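Catechol 1,2 dioxygenase (Acinetobacter radioresistens, PDB 2XSU) binds ferric iron and probably catalyses the intradiol ring cleavage of catechol with O2 to give cis,cis-muconate. Local coordinates at residues E92-A97 against T103-E108; H227-V230 against R236-T239. The protein carries 1 engineered substitution. All blocks are in the same frame, centred on the assembly; numbering follows the deposited sequence.

Interaction 1: E92-A97 against T103-E108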
loop_
_atom_site.group_PDB
_atom_site.type_symbol
_atom_site.label_atom_id
_atom_site.label_comp_id
_atom_site.label_asym_id
_atom_site.label_seq_id
_atom_site.Cartn_x
_atom_site.Cartn_y
_atom_site.Cartn_z
ATOM N N GLU A 92 -21.837 -16.221 -4.362
ATOM C CA GLU A 92 -22.133 -17.325 -3.433
ATOM C C GLU A 92 -23.067 -16.892 -2.312
ATOM O O GLU A 92 -23.974 -17.675 -1.926
ATOM C CB GLU A 92 -20.844 -17.945 -2.880
ATOM C CG GLU A 92 -21.073 -19.255 -2.122
ATOM C CD GLU A 92 -21.290 -20.495 -3.010
ATOM O OE1 GLU A 92 -21.368 -20.394 -4.254
ATOM O OE2 GLU A 92 -21.389 -21.605 -2.438
ATOM N N ALA A 93 -22.875 -15.672 -1.788
ATOM C CA ALA A 93 -23.834 -15.095 -0.828
ATOM C C ALA A 93 -25.245 -15.002 -1.418
ATOM O O ALA A 93 -26.237 -15.316 -0.727
ATOM C CB ALA A 93 -23.370 -13.718 -0.344
ATOM N N ASP A 94 -25.349 -14.610 -2.696
ATOM C CA ASP A 94 -26.659 -14.483 -3.345
ATOM C C ASP A 94 -27.291 -15.847 -3.539
ATOM O O ASP A 94 -28.502 -16.012 -3.291
ATOM C CB ASP A 94 -26.557 -13.779 -4.700
ATOM C CG ASP A 94 -26.424 -12.263 -4.582
ATOM O OD1 ASP A 94 -26.471 -11.647 -3.486
ATOM O OD2 ASP A 94 -26.192 -11.675 -5.656
ATOM N N ALA A 95 -26.482 -16.835 -3.912
ATOM C CA ALA A 95 -26.992 -18.214 -4.056
ATOM C C ALA A 95 -27.571 -18.705 -2.733
ATOM O O ALA A 95 -28.665 -19.320 -2.707
ATOM C CB ALA A 95 -25.918 -19.171 -4.552
ATOM N N LYS A 96 -26.856 -18.458 -1.639
ATOM C CA LYS A 96 -27.313 -18.923 -0.313
ATOM C C LYS A 96 -28.573 -18.172 0.141
ATOM O O LYS A 96 -29.314 -18.647 1.013
ATOM C CB LYS A 96 -26.188 -18.825 0.715
ATOM C CG LYS A 96 -25.145 -19.924 0.523
ATOM C CD LYS A 96 -23.847 -19.669 1.289
ATOM C CE LYS A 96 -22.795 -20.721 0.956
ATOM N NZ LYS A 96 -21.499 -20.420 1.659
ATOM N N ALA A 97 -28.821 -17.009 -0.455
ATOM C CA ALA A 97 -30.071 -16.266 -0.215
ATOM C C ALA A 97 -31.237 -16.690 -1.116
ATOM O O ALA A 97 -32.368 -16.195 -0.959
ATOM C CB ALA A 97 -29.799 -14.737 -0.342
ATOM N N THR A 103 -29.180 -10.368 -14.905
ATOM C CA THR A 103 -27.937 -10.308 -15.660
ATOM C C THR A 103 -26.776 -10.515 -14.662
ATOM O O THR A 103 -26.796 -9.920 -13.572
ATOM C CB THR A 103 -27.855 -8.948 -16.357
ATOM O OG1 THR A 103 -28.961 -8.847 -17.271
ATOM C CG2 THR A 103 -26.553 -8.833 -17.171
ATOM N N PRO A 104 -25.777 -11.372 -15.001
ATOM C CA PRO A 104 -24.652 -11.605 -14.075
ATOM C C PRO A 104 -23.835 -10.335 -13.786
ATOM O O PRO A 104 -23.691 -9.474 -14.658
ATOM C CB PRO A 104 -23.752 -12.594 -14.847
ATOM C CG PRO A 104 -24.637 -13.255 -15.799
ATOM C CD PRO A 104 -25.658 -12.223 -16.194
ATOM N N ARG A 105 -23.292 -10.252 -12.579
ATOM C CA ARG A 105 -22.339 -9.206 -12.215
ATOM C C ARG A 105 -20.927 -9.500 -12.690
ATOM O O ARG A 105 -20.552 -10.661 -12.863
ATOM C CB ARG A 105 -22.328 -9.012 -10.692
ATOM C CG ARG A 105 -21.830 -10.251 -9.929
ATOM C CD ARG A 105 -21.410 -9.977 -8.476
ATOM N NE ARG A 105 -22.418 -9.318 -7.659
ATOM C CZ ARG A 105 -23.397 -9.906 -6.964
ATOM N NH1 ARG A 105 -23.618 -11.219 -6.992
ATOM N NH2 ARG A 105 -24.203 -9.132 -6.240
ATOM N N THR A 106 -20.151 -8.444 -12.900
ATOM C CA THR A 106 -18.700 -8.593 -12.956
ATOM C C THR A 106 -17.999 -7.336 -12.437
ATOM O O THR A 106 -18.667 -6.451 -11.854
ATOM C CB THR A 106 -18.203 -9.110 -14.330
ATOM O OG1 THR A 106 -16.877 -9.627 -14.169
ATOM C CG2 THR A 106 -18.252 -8.016 -15.423
ATOM N N ILE A 107 -16.679 -7.273 -12.591
ATOM C CA ILE A 107 -15.917 -6.236 -11.876
ATOM C C ILE A 107 -16.179 -4.828 -12.383
ATOM O O ILE A 107 -16.457 -4.624 -13.599
ATOM C CB ILE A 107 -14.412 -6.527 -11.867
ATOM C CG1 ILE A 107 -13.804 -6.309 -13.253
ATOM C CG2 ILE A 107 -14.178 -7.955 -11.330
ATOM C CD1 ILE A 107 -12.227 -6.443 -13.251
ATOM N N GLU A 108 -16.135 -3.875 -11.461
ATOM C CA GLU A 108 -16.280 -2.458 -11.817
ATOM C C GLU A 108 -15.040 -1.912 -12.543
ATOM O O GLU A 108 -15.179 -1.064 -13.426
ATOM C CB GLU A 108 -16.495 -1.652 -10.531
ATOM C CG GLU A 108 -16.818 -0.170 -10.725
ATOM C CD GLU A 108 -17.044 0.551 -9.389
ATOM O OE1 GLU A 108 -17.637 -0.057 -8.466
ATOM O OE2 GLU A 108 -16.645 1.734 -9.267
#
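D94, on helix 82-96, meets R105 in a salt bridge that ties the N-terminal helical region to the chain leading into the catalytic beta-sandwich of this intradiol dioxygenase. The backbones stay well apart, 11.2 Å between the CA atoms of D94 and R105, so the long arginine side chain spans most of the gap and the short D94 meets it, with only about 70 Å² buried between the segments. The close part is the meeting of charges. R105 meets the carboxylate end-on, through NH1 and NH2, and both nitrogens converge on one oxygen: NH1 of R105 lies 2.9 Å from OD2 of D94 and bonds fairly straight (155°), while NH2 of R105, at 3.3 Å from the same OD2, bonds at a sharper angle. OD2 lies near the guanidinium plane, but the two flat groups are turned 44° apart and both nitrogens come from one face of the carboxylate, NH1 from well above it. A bend at chi3 (54°) turns the arginine's end towards the helix, where its side chain also touches D87 and A90. NH1 also forms a salt bridge with OD1 of D91, its stronger partner, three residues back on the helix, so the positive charge is shared between two carboxylates of the same helix face, which would be expected to steady it. The other side of the helix is loose. A95 and K96 are exposed and take no part in the meeting with residues 103-108. In the assembly, E92 and A93 pack on H6 of the second subunit, a residue of the expression tag, and K96 NZ hydrogen-bonds to ND1 of that same H6.

Interaction 2: H227-V230 against R236-T239. With FE (Fe (III) ion), chain B.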
loop_
_atom_site.group_PDB
_atom_site.type_symbol
_atom_site.label_atom_id
_atom_site.label_comp_id
_atom_site.label_asym_id
_atom_site.label_seq_id
_atom_site.Cartn_x
_atom_site.Cartn_y
_atom_site.Cartn_z
ATOM N N HIS A 227 -18.490 -0.907 -19.740
ATOM C CA HIS A 227 -18.917 -1.029 -18.349
ATOM C C HIS A 227 -20.349 -0.531 -18.161
ATOM O O HIS A 227 -20.756 0.436 -18.818
ATOM C CB HIS A 227 -18.017 -0.105 -17.500
ATOM C CG HIS A 227 -16.594 -0.544 -17.405
ATOM N ND1 HIS A 227 -16.182 -1.471 -16.475
ATOM C CD2 HIS A 227 -15.467 -0.161 -18.075
ATOM C CE1 HIS A 227 -14.872 -1.659 -16.585
ATOM N NE2 HIS A 227 -14.418 -0.900 -17.568
ATOM N N TYR A 228 -21.064 -1.127 -17.199
ATOM C CA TYR A 228 -22.420 -0.720 -16.824
ATOM C C TYR A 228 -22.622 -0.658 -15.315
ATOM O O TYR A 228 -22.243 -1.591 -14.607
ATOM C CB TYR A 228 -23.432 -1.750 -17.327
ATOM C CG TYR A 228 -23.767 -1.725 -18.780
ATOM C CD1 TYR A 228 -22.841 -2.159 -19.735
ATOM C CD2 TYR A 228 -25.050 -1.322 -19.216
ATOM C CE1 TYR A 228 -23.163 -2.145 -21.092
ATOM C CE2 TYR A 228 -25.386 -1.331 -20.581
ATOM C CZ TYR A 228 -24.424 -1.749 -21.506
ATOM O OH TYR A 228 -24.700 -1.759 -22.841
ATOM N N PHE A 229 -23.231 0.435 -14.832
ATOM C CA PHE A 229 -24.062 0.373 -13.605
ATOM C C PHE A 229 -25.521 0.473 -14.053
ATOM O O PHE A 229 -25.852 1.356 -14.857
ATOM C CB PHE A 229 -23.846 1.566 -12.658
ATOM C CG PHE A 229 -22.538 1.587 -11.908
ATOM C CD1 PHE A 229 -22.062 0.451 -11.230
ATOM C CD2 PHE A 229 -21.800 2.773 -11.815
ATOM C CE1 PHE A 229 -20.859 0.488 -10.504
ATOM C CE2 PHE A 229 -20.615 2.815 -11.088
ATOM C CZ PHE A 229 -20.129 1.666 -10.437
ATOM N N VAL A 230 -26.400 -0.391 -13.539
ATOM C CA VAL A 230 -27.840 -0.269 -13.821
ATOM C C VAL A 230 -28.568 -0.236 -12.486
ATOM O O VAL A 230 -28.356 -1.086 -11.639
ATOM C CB VAL A 230 -28.379 -1.386 -14.747
ATOM C CG1 VAL A 230 -29.872 -1.088 -15.155
ATOM C CG2 VAL A 230 -27.494 -1.523 -16.024
ATOM N N ARG A 236 -32.395 -4.372 -7.309
ATOM C CA ARG A 236 -31.008 -4.493 -6.877
ATOM C C ARG A 236 -30.083 -3.830 -7.908
ATOM O O ARG A 236 -30.172 -4.155 -9.089
ATOM C CB ARG A 236 -30.635 -5.968 -6.742
ATOM C CG ARG A 236 -31.563 -6.787 -5.836
ATOM C CD ARG A 236 -30.994 -8.194 -5.644
ATOM N NE ARG A 236 -29.903 -8.249 -4.662
ATOM C CZ ARG A 236 -28.825 -9.034 -4.782
ATOM N NH1 ARG A 236 -28.644 -9.761 -5.878
ATOM N NH2 ARG A 236 -27.907 -9.059 -3.829
ATOM N N LYS A 237 -29.197 -2.953 -7.453
ATOM C CA LYS A 237 -28.209 -2.307 -8.353
ATOM C C LYS A 237 -27.264 -3.356 -8.937
ATOM O O LYS A 237 -26.831 -4.297 -8.240
ATOM C CB LYS A 237 -27.399 -1.253 -7.618
ATOM C CG LYS A 237 -26.502 -0.430 -8.547
ATOM C CD LYS A 237 -25.920 0.763 -7.812
ATOM C CE LYS A 237 -25.156 1.698 -8.769
ATOM N NZ LYS A 237 -24.888 3.023 -8.114
ATOM N N LEU A 238 -26.946 -3.168 -10.213
ATOM C CA LEU A 238 -26.121 -4.110 -10.950
ATOM C C LEU A 238 -24.851 -3.448 -11.435
ATOM O O LEU A 238 -24.900 -2.378 -12.031
ATOM C CB LEU A 238 -26.884 -4.672 -12.145
ATOM C CG LEU A 238 -26.113 -5.563 -13.146
ATOM C CD1 LEU A 238 -25.643 -6.859 -12.479
ATOM C CD2 LEU A 238 -26.946 -5.886 -14.368
ATOM N N THR A 239 -23.719 -4.113 -11.176
ATOM C CA THR A 239 -22.428 -3.725 -11.754
ATOM C C THR A 239 -22.067 -4.808 -12.756
ATOM O O THR A 239 -21.949 -5.980 -12.398
ATOM C CB THR A 239 -21.319 -3.628 -10.683
ATOM O OG1 THR A 239 -21.676 -2.633 -9.707
ATOM C CG2 THR A 239 -19.939 -3.262 -11.342
HETATM FE FE FE B . -12.520 -0.907 -18.434
HETATM O O HOH W 1 -11.544 -0.578 -16.554
#
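V230 and L238 form an antiparallel hydrogen-bonded pair in the beta hairpin of strands 221-231 and 238-244, within the dioxygenase beta-sandwich, V230 N to L238 O and L238 N to V230 O both measuring 2.9 Å. Next along, F229 and T239 make a non-hydrogen-bonded pair, where the CA of F229 comes 3.3 Å from O of L238 in a CA-H...O contact.

Side chains alternate between the two faces of the sheet. V230 and L238 share one, their CB atoms 4.5 Å apart, and pack against L293 of strand 284-293, with V291 also under L238. On the other, T239 runs alongside the F229 ring and sets OG1 at the ring edge, 3.3 Å from CE1 of F229. K237 takes the ring's face: its chain, extended beyond CG, carries NZ to 4.9 Å from the F229 centroid, only 17° off the normal, a cation-pi contact. Y112 meets the same ring edge-to-face.

H227 faces the active site, two residues before F229. Its ring stacks on W159, which should limit its rotation, and Y167, Y201 and H225 complete the protein ligands of the ferric ion. With CG anti to the carbonyl carbon (chi1 -68°), the imidazole brings NE2 of H227 to 2.1 Å from the iron, whose fifth ligand is a water.

Overall arrangement
The two contacts follow one another in the sequence, yet their centres lie only 12 Å apart and they touch at several points. At the outer end, NH2 of R236 reaches OD1 of D94 at 3.0 Å in a salt bridge, joining the chain just ahead of strand 238-244 to helix 82-96. Further in, T106 N lies 3.1 Å from T239 O, a probable hydrogen bond that sets residues 103-108 beside that strand. E108 touches both F229 and the iron ligand H227: its CD is 3.4 Å from CZ of F229, and its O is 3.2 Å from CE1 of H227. R105 lies farther off, its side chain about 11 Å from that of H227.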